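Local structure of uracil-DNA glycosylase (Epstein-Barr virus, 6LYJ) at residues Asp32-Phe37 against Met72-Phe77; Pro42-Lys47 against Thr171-Ser176. The protein is a viral uracil-DNA glycosylase, a member of the UDG superfamily built on a central parallel beta-sheet flanked by helices. All coordinates share one frame; numbering follows the deposited sequence.

Interaction 1 (Asp32-Phe37 against Met72-Phe77); sequences DLWLDF and MAWARF
Trp34 meets Trp74 and Ala75 over one face of its indole. The methyl of Ala75 sits over the pyrrole half: CB lies 3.7 Å from the centroid of the five-membered ring of Trp34, 21° off the ring normal, a CH-pi contact. The benzene half of the same face receives the edge of Trp74. There Trp74 CZ3 reaches to 3.8 Å from Trp34 CH2. The two indole planes stand at 78°, so the pair is T-shaped, with Trp74 giving the edge and Trp34 the face. The carbonyl of Ala75 also lies close to the indole nitrogen, with Trp34 NE1 at 3.1 Å from Ala75 O.

The short 3-10 turn 73-75 brings both partners to this face. It is closed by the backbone hydrogen bond from Ala75 N to Met72 O, 2.9 Å. Trp74 CG stands between its own backbone N and carbonyl carbon (chi1 55°), which folds the indole back across the turn. The methyl of Ala75 also lies over the rim of one Trp74 face, so it is in contact with both indoles. On the other segment, Trp34 projects from helix 32-38 toward the turn.

Further out, Leu146 of strand 145-149 touches both indoles. All three touching residues are buried. The arrangement is an aromatic T-shaped pair in a hydrophobic core, joining an N-terminal helix to a 3-10 turn beside an outermost strand of the parallel sheet.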
loop_
_atom_site.group_PDB
_atom_site.type_symbol
_atom_site.label_atom_id
_atom_site.label_comp_id
_atom_site.label_asym_id
_atom_site.label_seq_id
_atom_site.Cartn_x
_atom_site.Cartn_y
_atom_site.Cartn_z
ATOM N N ASP A 32 -6.286 20.301 -15.733
ATOM C CA ASP A 32 -5.566 21.044 -16.762
ATOM C C ASP A 32 -4.135 21.355 -16.332
ATOM O O ASP A 32 -3.219 21.363 -17.163
ATOM C CB ASP A 32 -6.313 22.338 -17.094
ATOM C CG ASP A 32 -7.656 22.085 -17.756
ATOM O OD1 ASP A 32 -7.755 21.148 -18.576
ATOM O OD2 ASP A 32 -8.615 22.828 -17.454
ATOM N N LEU A 33 -3.924 21.635 -15.044
ATOM C CA LEU A 33 -2.568 21.912 -14.577
ATOM C C LEU A 33 -1.664 20.701 -14.768
ATOM O O LEU A 33 -0.487 20.843 -15.113
ATOM C CB LEU A 33 -2.598 22.336 -13.111
ATOM C CG LEU A 33 -3.000 23.790 -12.865
ATOM C CD1 LEU A 33 -3.275 24.000 -11.392
ATOM C CD2 LEU A 33 -1.925 24.748 -13.359
ATOM N N TRP A 34 -2.207 19.495 -14.585
ATOM C CA TRP A 34 -1.411 18.292 -14.804
ATOM C C TRP A 34 -1.144 18.062 -16.284
ATOM O O TRP A 34 -0.062 17.593 -16.654
ATOM C CB TRP A 34 -2.079 17.078 -14.163
ATOM C CG TRP A 34 -1.607 16.876 -12.761
ATOM C CD1 TRP A 34 -2.119 17.437 -11.628
ATOM C CD2 TRP A 34 -0.488 16.083 -12.348
ATOM N NE1 TRP A 34 -1.399 17.025 -10.530
ATOM C CE2 TRP A 34 -0.392 16.194 -10.947
ATOM C CE3 TRP A 34 0.437 15.282 -13.028
ATOM C CZ2 TRP A 34 0.591 15.533 -10.211
ATOM C CZ3 TRP A 34 1.414 14.628 -12.296
ATOM C CH2 TRP A 34 1.482 14.757 -10.904
ATOM N N LEU A 35 -2.120 18.350 -17.145
ATOM C CA LEU A 35 -1.867 18.260 -18.580
ATOM C C LEU A 35 -0.759 19.221 -18.993
ATOM O O LEU A 35 0.144 18.851 -19.751
ATOM C CB LEU A 35 -3.148 18.542 -19.361
ATOM C CG LEU A 35 -4.252 17.492 -19.208
ATOM C CD1 LEU A 35 -5.522 17.932 -19.925
ATOM C CD2 LEU A 35 -3.789 16.126 -19.695
ATOM N N ASP A 36 -0.808 20.461 -18.495
ATOM C CA ASP A 36 0.274 21.410 -18.751
ATOM C C ASP A 36 1.605 20.897 -18.211
ATOM O O ASP A 36 2.648 21.053 -18.856
ATOM C CB ASP A 36 -0.060 22.772 -18.136
ATOM C CG ASP A 36 -1.295 23.406 -18.748
ATOM O OD1 ASP A 36 -1.660 23.028 -19.883
ATOM O OD2 ASP A 36 -1.898 24.289 -18.100
ATOM N N PHE A 37 1.589 20.300 -17.015
ATOM C CA PHE A 37 2.819 19.835 -16.381
ATOM C C PHE A 37 3.448 18.670 -17.136
ATOM O O PHE A 37 4.670 18.625 -17.310
ATOM C CB PHE A 37 2.519 19.435 -14.936
ATOM C CG PHE A 37 3.728 19.025 -14.148
ATOM C CD1 PHE A 37 4.571 19.977 -13.598
ATOM C CD2 PHE A 37 4.005 17.684 -13.932
ATOM C CE1 PHE A 37 5.677 19.600 -12.860
ATOM C CE2 PHE A 37 5.111 17.300 -13.194
ATOM C CZ PHE A 37 5.946 18.260 -12.658
ATOM N N MET A 72 -8.369 9.901 -10.440
ATOM C CA MET A 72 -7.360 10.953 -10.513
ATOM C C MET A 72 -7.452 11.940 -9.354
ATOM O O MET A 72 -6.923 13.052 -9.454
ATOM C CB MET A 72 -7.462 11.706 -11.843
ATOM C CG MET A 72 -7.292 10.837 -13.080
ATOM S SD MET A 72 -5.698 9.989 -13.140
ATOM C CE MET A 72 -5.859 9.076 -14.672
ATOM N N ALA A 73 -8.139 11.573 -8.267
ATOM C CA ALA A 73 -8.271 12.498 -7.142
ATOM C C ALA A 73 -6.914 12.917 -6.595
ATOM O O ALA A 73 -6.750 14.058 -6.148
ATOM C CB ALA A 73 -9.118 11.871 -6.032
ATOM N N TRP A 74 -5.927 12.014 -6.645
ATOM C CA TRP A 74 -4.576 12.310 -6.179
ATOM C C TRP A 74 -3.948 13.500 -6.891
ATOM O O TRP A 74 -2.963 14.055 -6.392
ATOM C CB TRP A 74 -3.678 11.090 -6.376
ATOM C CG TRP A 74 -3.672 10.601 -7.792
ATOM C CD1 TRP A 74 -4.513 9.676 -8.346
ATOM C CD2 TRP A 74 -2.805 11.035 -8.846
ATOM N NE1 TRP A 74 -4.212 9.495 -9.673
ATOM C CE2 TRP A 74 -3.169 10.319 -10.007
ATOM C CE3 TRP A 74 -1.750 11.948 -8.919
ATOM C CZ2 TRP A 74 -2.517 10.493 -11.226
ATOM C CZ3 TRP A 74 -1.103 12.118 -10.133
ATOM C CH2 TRP A 74 -1.490 11.396 -11.269
ATOM N N ALA A 75 -4.477 13.896 -8.044
ATOM C CA ALA A 75 -3.907 14.990 -8.813
ATOM C C ALA A 75 -4.610 16.323 -8.591
ATOM O O ALA A 75 -4.181 17.327 -9.164
ATOM C CB ALA A 75 -3.928 14.640 -10.304
ATOM N N ARG A 76 -5.672 16.363 -7.787
ATOM C CA ARG A 76 -6.529 17.541 -7.705
ATOM C C ARG A 76 -6.341 18.371 -6.437
ATOM O O ARG A 76 -7.090 19.330 -6.237
ATOM C CB ARG A 76 -8.000 17.136 -7.833
ATOM C CG ARG A 76 -8.355 16.473 -9.160
ATOM C CD ARG A 76 -9.867 16.454 -9.390
ATOM N NE ARG A 76 -10.572 15.522 -8.511
ATOM C CZ ARG A 76 -10.972 14.310 -8.877
ATOM N NH1 ARG A 76 -10.736 13.878 -10.109
ATOM N NH2 ARG A 76 -11.614 13.530 -8.015
ATOM N N PHE A 77 -5.360 18.061 -5.588
ATOM C CA PHE A 77 -5.265 18.758 -4.308
ATOM C C PHE A 77 -4.229 19.874 -4.286
ATOM O O PHE A 77 -4.233 20.677 -3.348
ATOM C CB PHE A 77 -4.935 17.775 -3.174
ATOM C CG PHE A 77 -6.080 16.893 -2.767
ATOM C CD1 PHE A 77 -6.375 15.740 -3.472
ATOM C CD2 PHE A 77 -6.854 17.214 -1.658
ATOM C CE1 PHE A 77 -7.426 14.925 -3.086
ATOM C CE2 PHE A 77 -7.908 16.407 -1.270
ATOM C CZ PHE A 77 -8.195 15.261 -1.984
#

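Interaction 2 (Pro42-Lys47 against Thr171-Ser176); sequences PIFQRK and TDHVIS
Two helices face each other here across a single aromatic pair, at the surface of the domain. Helix 42-59 contributes Phe44 from its first turn. Helix 167-181, which packs on strand 145-149 of the parallel sheet, contributes His173. The backbones stay well apart: the nearest CA atoms, those of Phe44 and His173, are 9.8 Å from each other. The two rings bridge this gap.

The stack is edge-to-face. Phe44 gives the edge and His173 the face. Phe44 CE2 is the leading atom, 3.6 Å from His173 CE1. It stands above the imidazole plane, displaced from the middle toward the rim. Phe44 CD2 comes in beside it, at 3.9 Å from His173 NE2. The CD2-CE2 edge of Phe44 thus stands on the imidazole face. The ring centroids of Phe44 and His173 are 5.0 Å apart and the planes make 84°, close to perpendicular.

The first torsions send both rings into the gap between the helices. Phe44 CG lies opposite its carbonyl carbon and beside the backbone N (chi1 -86°). In His173 CG is anti to the backbone N (chi1 -177°), which carries the imidazole out from helix 167-181 toward Phe44.

Other residues extend the contact. Trp169, one turn before His173, makes a second edge-to-face pair with Phe44 and a cation-pi contact with Lys47. Leu40, in the link between helices 32-38 and 42-59, touches His173. The next residues of helix 167-181, Val174 and Ile175, pack on Leu148 of strand 145-149. The contact is a T-shaped Phe-His pair between helices, part of a small aromatic cluster with Trp169 on the outer side of an alpha/beta fold.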
loop_
_atom_site.group_PDB
_atom_site.type_symbol
_atom_site.label_atom_id
_atom_site.label_comp_id
_atom_site.label_asym_id
_atom_site.label_seq_id
_atom_site.Cartn_x
_atom_site.Cartn_y
_atom_site.Cartn_z
ATOM N N PRO A 42 1.387 13.541 -28.430
ATOM C CA PRO A 42 0.141 12.963 -28.962
ATOM C C PRO A 42 0.044 11.453 -28.795
ATOM O O PRO A 42 -1.021 10.945 -28.417
ATOM C CB PRO A 42 0.179 13.374 -30.438
ATOM C CG PRO A 42 0.930 14.663 -30.432
ATOM C CD PRO A 42 1.996 14.496 -29.374
ATOM N N ILE A 43 1.137 10.722 -29.032
ATOM C CA ILE A 43 1.093 9.271 -28.873
ATOM C C ILE A 43 0.918 8.888 -27.407
ATOM O O ILE A 43 0.190 7.941 -27.087
ATOM C CB ILE A 43 2.337 8.615 -29.509
ATOM C CG1 ILE A 43 2.112 7.110 -29.689
ATOM C CG2 ILE A 43 3.603 8.877 -28.692
ATOM C CD1 ILE A 43 1.064 6.761 -30.733
ATOM N N PHE A 44 1.568 9.609 -26.488
ATOM C CA PHE A 44 1.363 9.305 -25.075
ATOM C C PHE A 44 -0.055 9.651 -24.642
ATOM O O PHE A 44 -0.640 8.953 -23.804
ATOM C CB PHE A 44 2.385 10.032 -24.200
ATOM C CG PHE A 44 3.684 9.293 -24.047
ATOM C CD1 PHE A 44 4.051 8.313 -24.955
ATOM C CD2 PHE A 44 4.512 9.541 -22.963
ATOM C CE1 PHE A 44 5.238 7.620 -24.807
ATOM C CE2 PHE A 44 5.698 8.850 -22.806
ATOM C CZ PHE A 44 6.062 7.886 -23.728
ATOM N N GLN A 45 -0.622 10.724 -25.204
ATOM C CA GLN A 45 -2.025 11.028 -24.949
ATOM C C GLN A 45 -2.917 9.880 -25.393
ATOM O O GLN A 45 -3.842 9.488 -24.674
ATOM C CB GLN A 45 -2.434 12.313 -25.670
ATOM C CG GLN A 45 -1.787 13.583 -25.147
ATOM C CD GLN A 45 -2.125 14.790 -26.001
ATOM O OE1 GLN A 45 -3.295 15.079 -26.246
ATOM N NE2 GLN A 45 -1.100 15.501 -26.461
ATOM N N ARG A 46 -2.638 9.314 -26.571
ATOM C CA ARG A 46 -3.458 8.217 -27.073
ATOM C C ARG A 46 -3.284 6.960 -26.228
ATOM O O ARG A 46 -4.251 6.230 -25.990
ATOM C CB ARG A 46 -3.116 7.940 -28.537
ATOM C CG ARG A 46 -3.678 8.981 -29.488
ATOM C CD ARG A 46 -3.142 8.816 -30.901
ATOM N NE ARG A 46 -3.482 7.521 -31.482
ATOM C CZ ARG A 46 -3.109 7.136 -32.698
ATOM N NH1 ARG A 46 -2.388 7.948 -33.449
ATOM N NH2 ARG A 46 -3.457 5.947 -33.170
ATOM N N LYS A 47 -2.065 6.698 -25.753
ATOM C CA LYS A 47 -1.829 5.536 -24.895
ATOM C C LYS A 47 -2.567 5.667 -23.563
ATOM O O LYS A 47 -3.183 4.702 -23.078
ATOM C CB LYS A 47 -0.324 5.355 -24.680
ATOM C CG LYS A 47 0.425 4.943 -25.941
ATOM C CD LYS A 47 1.923 5.220 -25.844
ATOM C CE LYS A 47 2.598 4.291 -24.855
ATOM N NZ LYS A 47 2.493 2.875 -25.284
ATOM N N THR A 171 2.096 5.816 -14.543
ATOM C CA THR A 171 2.617 6.310 -13.271
ATOM C C THR A 171 4.144 6.331 -13.251
ATOM O O THR A 171 4.733 7.218 -12.619
ATOM C CB THR A 171 2.058 5.493 -12.100
ATOM O OG1 THR A 171 2.299 4.094 -12.302
ATOM C CG2 THR A 171 0.560 5.736 -11.956
ATOM N N ASP A 172 4.805 5.387 -13.935
ATOM C CA ASP A 172 6.245 5.495 -14.148
ATOM C C ASP A 172 6.596 6.817 -14.818
ATOM O O ASP A 172 7.535 7.512 -14.405
ATOM C CB ASP A 172 6.746 4.330 -15.008
ATOM C CG ASP A 172 6.991 3.059 -14.210
ATOM O OD1 ASP A 172 6.796 3.058 -12.976
ATOM O OD2 ASP A 172 7.382 2.053 -14.837
ATOM N N HIS A 173 5.864 7.163 -15.882
ATOM C CA HIS A 173 6.158 8.406 -16.586
ATOM C C HIS A 173 5.922 9.609 -15.678
ATOM O O HIS A 173 6.706 10.567 -15.688
ATOM C CB HIS A 173 5.311 8.494 -17.857
ATOM C CG HIS A 173 5.595 9.701 -18.701
ATOM N ND1 HIS A 173 6.752 9.839 -19.437
ATOM C CD2 HIS A 173 4.858 10.809 -18.948
ATOM C CE1 HIS A 173 6.722 10.989 -20.087
ATOM N NE2 HIS A 173 5.582 11.595 -19.809
ATOM N N VAL A 174 4.847 9.571 -14.884
ATOM C CA VAL A 174 4.571 10.641 -13.925
ATOM C C VAL A 174 5.732 10.804 -12.948
ATOM O O VAL A 174 6.163 11.924 -12.652
ATOM C CB VAL A 174 3.250 10.373 -13.181
ATOM C CG1 VAL A 174 3.123 11.303 -11.981
ATOM C CG2 VAL A 174 2.066 10.554 -14.119
ATOM N N ILE A 175 6.241 9.689 -12.416
ATOM C CA ILE A 175 7.368 9.756 -11.482
ATOM C C ILE A 175 8.581 10.380 -12.164
ATOM O O ILE A 175 9.260 11.255 -11.601
ATOM C CB ILE A 175 7.684 8.356 -10.923
ATOM C CG1 ILE A 175 6.521 7.855 -10.059
ATOM C CG2 ILE A 175 8.994 8.367 -10.131
ATOM C CD1 ILE A 175 6.587 6.363 -9.727
ATOM N N SER A 176 8.880 9.919 -13.382
ATOM C CA SER A 176 10.019 10.444 -14.128
ATOM C C SER A 176 9.888 11.946 -14.334
ATOM O O SER A 176 10.853 12.700 -14.156
ATOM C CB SER A 176 10.140 9.728 -15.474
ATOM O OG SER A 176 10.469 8.360 -15.301
#

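Overall arrangement
From the N terminus, helix 32-38 comes first and helix 42-59 follows it directly. Interaction 1 closes a loop of 34 residues, from helix 32-38 to the turn ahead of strand 85-89. Interaction 2 closes a longer one of 123 residues, from helix 42-59 to helix 167-181. The loops cross, because the segments alternate along the chain. The centres of the two contacts are about 13 Å apart. They meet where Trp34 CZ3 packs at 3.8 Å on Val174 CG1. Helix 167-181 is therefore shared ground for both N-terminal helices. Together the contacts join these two helices, the 73-75 turn and helix 167-181 beside strand 145-149.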